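PDB 4R1D: Alpha/beta hydrolase from Pseudomonas aeruginosa PAO1, which is probably a lipase effector (Tle4) of the H2 type VI secretion system, binds calcium and forms a complex with the inhibitor Tli4. Local coordinates for residues A[289-294]-A[337-342]; A[331-336]-A[440-445]. One frame throughout, in Å; residues are numbered along the deposited sequence.

How the contacts relate
Contacts 1 and 2 lie side by side, their centres about 7 Å apart, in the region built around the small mixed sheet of strands 358-359, 339-342, 443-446 and 477-479, which is distinct from the six-stranded parallel sheet of the hydrolase. Their segments alternate along the chain: 289-294, 331-336, 337-342, then 440-445. Residues 331-336 run directly into 337-342, and strands 339-342 and 443-446 are parallel neighbours, with Phe-340 N 2.8 Å from Leu-443 O. Contact 1 packs helix 289-296 on this sheet through aromatic and aliphatic groups; contact 2 ties the preceding loop to it through charged groups. Both lie away from the calcium site.

Contact 1 of 2, residues A[289-294]-A[337-342]; sequences TIYHHM and PWLFLC
Leu-339 lies over one face of the Tyr-291 ring, with CD1 4.1 Å from the ring centroid and 24° off its normal, a CH-pi contact. The Trp-338 indole turns an edge toward the face of Tyr-291 in an offset edge-to-face pair, the planes inclined at 77° and the tyrosine ring centroid 5.9 Å from that of the six-membered ring of Trp-338. At the edge of the indole, close to its plane, lies Tyr-291 CB, while one indole face carries CB of Leu-339. Trp-338 and Leu-339 form a classic beta bulge, both facing Tyr-359, where the loop enters strand 339-342. Leu-339 points toward helix 289-296, which packs against the small mixed sheet, and the indole of Trp-338 reaches the helix with its rim.

Tyr-291 carries the helix side of the contact. Its CG is anti to the backbone N (chi1 -174°), which carries the ring out from the helix toward the strand. In Trp-338 CG sits between the backbone N and the carbonyl carbon, which brings the far rim of the indole to the tyrosine. Leu-339 crosses the phenol at about a right angle and lays both methyl groups along its outer half, CD2 standing 3.9 Å from Tyr-291 CE2.

No hydrogen bond joins the two segments. The phenol oxygen is buried but satisfied beyond them: it donates to Tyr-376 O and accepts from Trp-445 NE1, which fixes the outer end of the ring. Ile-369 of helix 365-370 touches all three side chains, and Leu-443 of the adjacent strand touches Tyr-291 and Leu-339. At the inner end, Trp-338 CZ3 rests 3.8 Å from Tyr-291 CB.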
loop_
_atom_site.group_PDB
_atom_site.type_symbol
_atom_site.label_atom_id
_atom_site.label_comp_id
_atom_site.label_asym_id
_atom_site.label_seq_id
_atom_site.Cartn_x
_atom_site.Cartn_y
_atom_site.Cartn_z
ATOM N N THR A 289 10.769 11.027 7.592
ATOM C CA THR A 289 10.225 10.000 8.475
ATOM C C THR A 289 10.480 8.591 7.949
ATOM O O THR A 289 10.591 7.662 8.737
ATOM C CB THR A 289 8.708 10.167 8.770
ATOM O OG1 THR A 289 7.949 9.970 7.561
ATOM C CG2 THR A 289 8.415 11.536 9.380
ATOM N N ILE A 290 10.588 8.421 6.634
ATOM C CA ILE A 290 10.795 7.073 6.084
ATOM C C ILE A 290 12.092 6.472 6.607
ATOM O O ILE A 290 12.190 5.263 6.823
ATOM C CB ILE A 290 10.765 7.036 4.524
ATOM C CG1 ILE A 290 10.715 5.585 4.027
ATOM C CG2 ILE A 290 11.974 7.743 3.933
ATOM C CD1 ILE A 290 10.779 5.467 2.511
ATOM N N TYR A 291 13.090 7.323 6.835
ATOM C CA TYR A 291 14.339 6.837 7.408
ATOM C C TYR A 291 14.121 6.369 8.846
ATOM O O TYR A 291 14.575 5.308 9.230
ATOM C CB TYR A 291 15.408 7.929 7.343
ATOM C CG TYR A 291 16.776 7.482 7.789
ATOM C CD1 TYR A 291 17.082 7.390 9.142
ATOM C CD2 TYR A 291 17.771 7.191 6.866
ATOM C CE1 TYR A 291 18.321 6.998 9.563
ATOM C CE2 TYR A 291 19.037 6.794 7.284
ATOM C CZ TYR A 291 19.301 6.715 8.637
ATOM O OH TYR A 291 20.540 6.312 9.087
ATOM N N HIS A 292 13.420 7.163 9.648
ATOM C CA HIS A 292 13.138 6.742 11.015
ATOM C C HIS A 292 12.460 5.381 11.019
ATOM O O HIS A 292 12.881 4.464 11.721
ATOM C CB HIS A 292 12.224 7.736 11.737
ATOM C CG HIS A 292 11.707 7.211 13.040
ATOM N ND1 HIS A 292 10.600 6.393 13.122
ATOM C CD2 HIS A 292 12.177 7.335 14.304
ATOM C CE1 HIS A 292 10.395 6.055 14.384
ATOM N NE2 HIS A 292 11.338 6.614 15.123
ATOM N N HIS A 293 11.400 5.255 10.225
ATOM C CA HIS A 293 10.594 4.041 10.251
ATOM C C HIS A 293 11.355 2.804 9.790
ATOM O O HIS A 293 11.224 1.747 10.396
ATOM C CB HIS A 293 9.300 4.246 9.458
ATOM C CG HIS A 293 8.486 5.393 9.965
ATOM N ND1 HIS A 293 7.524 6.028 9.209
ATOM C CD2 HIS A 293 8.516 6.038 11.154
ATOM C CE1 HIS A 293 6.986 7.006 9.918
ATOM N NE2 HIS A 293 7.572 7.034 11.103
ATOM N N MET A 294 12.164 2.946 8.742
ATOM C CA MET A 294 12.940 1.833 8.233
ATOM C C MET A 294 14.057 1.417 9.182
ATOM O O MET A 294 14.454 0.259 9.199
ATOM C CB MET A 294 13.503 2.144 6.841
ATOM C CG MET A 294 12.419 2.208 5.763
ATOM S SD MET A 294 13.092 2.404 4.108
ATOM C CE MET A 294 13.722 0.742 3.862
ATOM N N PRO A 337 21.125 19.130 4.023
ATOM C CA PRO A 337 21.096 17.867 4.764
ATOM C C PRO A 337 19.967 17.765 5.783
ATOM O O PRO A 337 19.474 18.777 6.290
ATOM C CB PRO A 337 22.453 17.845 5.470
ATOM C CG PRO A 337 22.832 19.294 5.604
ATOM C CD PRO A 337 22.327 19.929 4.331
ATOM N N TRP A 338 19.562 16.529 6.063
ATOM C CA TRP A 338 18.529 16.242 7.047
ATOM C C TRP A 338 18.916 15.084 7.954
ATOM O O TRP A 338 18.226 14.780 8.910
ATOM C CB TRP A 338 17.200 15.954 6.346
ATOM C CG TRP A 338 17.261 14.918 5.248
ATOM C CD1 TRP A 338 17.413 15.151 3.911
ATOM C CD2 TRP A 338 17.137 13.497 5.393
ATOM N NE1 TRP A 338 17.391 13.964 3.217
ATOM C CE2 TRP A 338 17.234 12.935 4.105
ATOM C CE3 TRP A 338 16.963 12.648 6.490
ATOM C CZ2 TRP A 338 17.152 11.554 3.879
ATOM C CZ3 TRP A 338 16.889 11.273 6.264
ATOM C CH2 TRP A 338 16.982 10.749 4.967
ATOM N N LEU A 339 20.036 14.432 7.655
ATOM C CA LEU A 339 20.465 13.294 8.446
ATOM C C LEU A 339 21.776 13.680 9.085
ATOM O O LEU A 339 22.769 13.870 8.386
ATOM C CB LEU A 339 20.674 12.066 7.559
ATOM C CG LEU A 339 21.269 10.826 8.244
ATOM C CD1 LEU A 339 20.348 10.280 9.329
ATOM C CD2 LEU A 339 21.588 9.722 7.233
ATOM N N PHE A 340 21.768 13.805 10.403
ATOM C CA PHE A 340 22.907 14.375 11.121
ATOM C C PHE A 340 23.546 13.389 12.085
ATOM O O PHE A 340 22.871 12.777 12.910
ATOM C CB PHE A 340 22.471 15.622 11.898
ATOM C CG PHE A 340 21.781 16.652 11.056
ATOM C CD1 PHE A 340 22.513 17.573 10.322
ATOM C CD2 PHE A 340 20.396 16.697 10.991
ATOM C CE1 PHE A 340 21.884 18.528 9.552
ATOM C CE2 PHE A 340 19.753 17.644 10.224
ATOM C CZ PHE A 340 20.497 18.572 9.497
ATOM N N LEU A 341 24.867 13.256 11.995
ATOM C CA LEU A 341 25.616 12.438 12.925
ATOM C C LEU A 341 26.302 13.379 13.912
ATOM O O LEU A 341 27.183 14.143 13.523
ATOM C CB LEU A 341 26.660 11.614 12.171
ATOM C CG LEU A 341 26.256 10.262 11.562
ATOM C CD1 LEU A 341 24.818 10.215 11.044
ATOM C CD2 LEU A 341 27.243 9.839 10.481
ATOM N N CYS A 342 25.885 13.330 15.176
ATOM C CA CYS A 342 26.328 14.301 16.183
ATOM C C CYS A 342 26.999 13.616 17.361
ATOM O O CYS A 342 26.787 12.425 17.604
ATOM C CB CYS A 342 25.135 15.099 16.712
ATOM S SG CYS A 342 24.223 16.020 15.459
#

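Contact 2 of 2, residues A[331-336]-A[440-445]; sequences EYREGR and WRDLIW
Arg-333 meets Arg-441 and Asp-442 directly, whereas Tyr-332, just before it, reaches Arg-441 through a water. Tyr-332 OH donates to this water, and the water donates in turn to Arg-441 O at 2.8 Å. Arg-333 follows with a chain extended from CG to NE, its guanidinium gripping Asp-442 end-on. Arg-333 NH2 meets the syn lone pair of Asp-442 OD1 at 2.8 Å, and Arg-333 NH1 comes to the same oxygen nearly along its C-O axis at 3.0 Å; both bonds lie near the guanidinium plane but are bent at the hydrogen.

The guanidinium of Arg-441 stacks on that of Arg-333, centres 3.5 Å apart and planes 9° from parallel. Carboxylates probably offset the like charges: besides Asp-442, Asp-490 pairs with Arg-333 and Asp-503 with Arg-441. A bend at chi2 (-96°) folds Arg-441 back into the stack. Further along, Glu-334 OE1 takes two bonds from Arg-336, which also pairs with Asp-490, while Arg-336 N makes a backbone hydrogen bond to Arg-333 O.

This buried salt-bridge network joins the loop before strand 339-342 to the residues entering strand 443-446, its parallel neighbour. Phe-340 touches both Arg-333 and Asp-442, and Tyr-332 OH bonds to Ser-288 N, immediately ahead of helix 289-296.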
loop_
_atom_site.group_PDB
_atom_site.type_symbol
_atom_site.label_atom_id
_atom_site.label_comp_id
_atom_site.label_asym_id
_atom_site.label_seq_id
_atom_site.Cartn_x
_atom_site.Cartn_y
_atom_site.Cartn_z
ATOM N N GLU A 331 15.787 17.484 -4.178
ATOM C CA GLU A 331 15.355 18.877 -4.004
ATOM C C GLU A 331 14.756 19.158 -2.626
ATOM O O GLU A 331 14.486 20.303 -2.261
ATOM C CB GLU A 331 14.332 19.245 -5.081
ATOM C CG GLU A 331 14.891 19.316 -6.499
ATOM C CD GLU A 331 15.075 17.947 -7.137
ATOM O OE1 GLU A 331 14.279 17.022 -6.844
ATOM O OE2 GLU A 331 16.020 17.794 -7.943
ATOM N N TYR A 332 14.518 18.097 -1.874
ATOM C CA TYR A 332 13.957 18.196 -0.531
ATOM C C TYR A 332 14.803 19.142 0.311
ATOM O O TYR A 332 16.022 19.038 0.301
ATOM C CB TYR A 332 14.020 16.794 0.064
ATOM C CG TYR A 332 13.539 16.596 1.475
ATOM C CD1 TYR A 332 12.202 16.340 1.742
ATOM C CD2 TYR A 332 14.437 16.574 2.538
ATOM C CE1 TYR A 332 11.774 16.096 3.033
ATOM C CE2 TYR A 332 14.019 16.330 3.826
ATOM C CZ TYR A 332 12.680 16.096 4.069
ATOM O OH TYR A 332 12.244 15.854 5.347
ATOM N N ARG A 333 14.163 20.064 1.026
ATOM C CA ARG A 333 14.892 20.967 1.923
ATOM C C ARG A 333 15.898 21.801 1.119
ATOM O O ARG A 333 16.973 22.157 1.611
ATOM C CB ARG A 333 15.586 20.148 3.018
ATOM C CG ARG A 333 15.964 20.919 4.284
ATOM C CD ARG A 333 16.205 19.953 5.432
ATOM N NE ARG A 333 16.726 20.612 6.623
ATOM C CZ ARG A 333 16.801 20.042 7.819
ATOM N NH1 ARG A 333 16.348 18.796 8.010
ATOM N NH2 ARG A 333 17.317 20.725 8.831
ATOM N N GLU A 334 15.527 22.109 -0.122
ATOM C CA GLU A 334 16.361 22.891 -1.028
ATOM C C GLU A 334 17.781 22.315 -1.122
ATOM O O GLU A 334 18.758 23.056 -1.255
ATOM C CB GLU A 334 16.393 24.371 -0.590
ATOM C CG GLU A 334 15.016 25.070 -0.597
ATOM C CD GLU A 334 15.024 26.440 0.087
ATOM O OE1 GLU A 334 15.595 26.560 1.194
ATOM O OE2 GLU A 334 14.448 27.401 -0.475
ATOM N N GLY A 335 17.886 20.991 -1.049
ATOM C CA GLY A 335 19.158 20.305 -1.194
ATOM C C GLY A 335 20.001 20.226 0.071
ATOM O O GLY A 335 21.085 19.634 0.063
ATOM N N ARG A 336 19.511 20.796 1.167
ATOM C CA ARG A 336 20.279 20.768 2.416
ATOM C C ARG A 336 20.163 19.426 3.136
ATOM O O ARG A 336 19.229 18.661 2.891
ATOM C CB ARG A 336 19.880 21.921 3.334
ATOM C CG ARG A 336 20.287 23.292 2.801
ATOM C CD ARG A 336 19.985 24.398 3.799
ATOM N NE ARG A 336 18.555 24.469 4.078
ATOM C CZ ARG A 336 17.680 25.105 3.312
ATOM N NH1 ARG A 336 18.093 25.751 2.230
ATOM N NH2 ARG A 336 16.396 25.106 3.635
ATOM N N TRP A 440 10.232 14.064 12.878
ATOM C CA TRP A 440 11.548 13.537 12.502
ATOM C C TRP A 440 12.233 14.412 11.459
ATOM O O TRP A 440 12.986 13.924 10.607
ATOM C CB TRP A 440 11.427 12.080 12.016
ATOM C CG TRP A 440 10.893 11.219 13.101
ATOM C CD1 TRP A 440 9.643 10.684 13.187
ATOM C CD2 TRP A 440 11.575 10.849 14.303
ATOM N NE1 TRP A 440 9.509 9.981 14.366
ATOM C CE2 TRP A 440 10.685 10.068 15.067
ATOM C CE3 TRP A 440 12.859 11.093 14.803
ATOM C CZ2 TRP A 440 11.035 9.534 16.303
ATOM C CZ3 TRP A 440 13.208 10.564 16.028
ATOM C CH2 TRP A 440 12.300 9.794 16.770
ATOM N N ARG A 441 11.994 15.714 11.553
ATOM C CA ARG A 441 12.465 16.643 10.536
ATOM C C ARG A 441 13.996 16.687 10.497
ATOM O O ARG A 441 14.595 16.723 9.423
ATOM C CB ARG A 441 11.872 18.027 10.780
ATOM C CG ARG A 441 12.212 19.037 9.700
ATOM C CD ARG A 441 13.441 19.895 10.078
ATOM N NE ARG A 441 13.738 20.826 9.004
ATOM C CZ ARG A 441 14.225 22.057 9.162
ATOM N NH1 ARG A 441 14.486 22.539 10.371
ATOM N NH2 ARG A 441 14.431 22.805 8.093
ATOM N N ASP A 442 14.622 16.709 11.668
ATOM C CA ASP A 442 16.059 16.486 11.754
ATOM C C ASP A 442 16.247 15.080 12.250
ATOM O O ASP A 442 15.819 14.745 13.355
ATOM C CB ASP A 442 16.733 17.457 12.731
ATOM C CG ASP A 442 16.699 18.886 12.244
ATOM O OD1 ASP A 442 16.665 19.091 11.015
ATOM O OD2 ASP A 442 16.711 19.812 13.082
ATOM N N LEU A 443 16.864 14.243 11.427
ATOM C CA LEU A 443 17.065 12.864 11.788
ATOM C C LEU A 443 18.462 12.818 12.380
ATOM O O LEU A 443 19.444 12.975 11.661
ATOM C CB LEU A 443 16.962 11.978 10.552
ATOM C CG LEU A 443 16.620 10.502 10.771
ATOM C CD1 LEU A 443 17.543 9.889 11.812
ATOM C CD2 LEU A 443 15.177 10.363 11.195
ATOM N N ILE A 444 18.545 12.611 13.689
ATOM C CA ILE A 444 19.818 12.731 14.398
ATOM C C ILE A 444 20.273 11.436 15.053
ATOM O O ILE A 444 19.555 10.846 15.849
ATOM C CB ILE A 444 19.730 13.798 15.502
ATOM C CG1 ILE A 444 19.351 15.157 14.909
ATOM C CG2 ILE A 444 21.051 13.875 16.274
ATOM C CD1 ILE A 444 18.627 16.071 15.917
ATOM N N TRP A 445 21.483 11.000 14.707
ATOM C CA TRP A 445 22.132 9.904 15.403
ATOM C C TRP A 445 23.107 10.576 16.351
ATOM O O TRP A 445 24.048 11.233 15.905
ATOM C CB TRP A 445 22.954 9.063 14.436
ATOM C CG TRP A 445 22.210 8.042 13.620
ATOM C CD1 TRP A 445 21.884 8.130 12.290
ATOM C CD2 TRP A 445 21.765 6.755 14.056
ATOM N NE1 TRP A 445 21.249 6.981 11.881
ATOM C CE2 TRP A 445 21.163 6.123 12.946
ATOM C CE3 TRP A 445 21.814 6.075 15.276
ATOM C CZ2 TRP A 445 20.608 4.846 13.024
ATOM C CZ3 TRP A 445 21.265 4.806 15.351
ATOM C CH2 TRP A 445 20.658 4.211 14.233
HETATM O O HOH W 1 13.816 17.212 6.818
#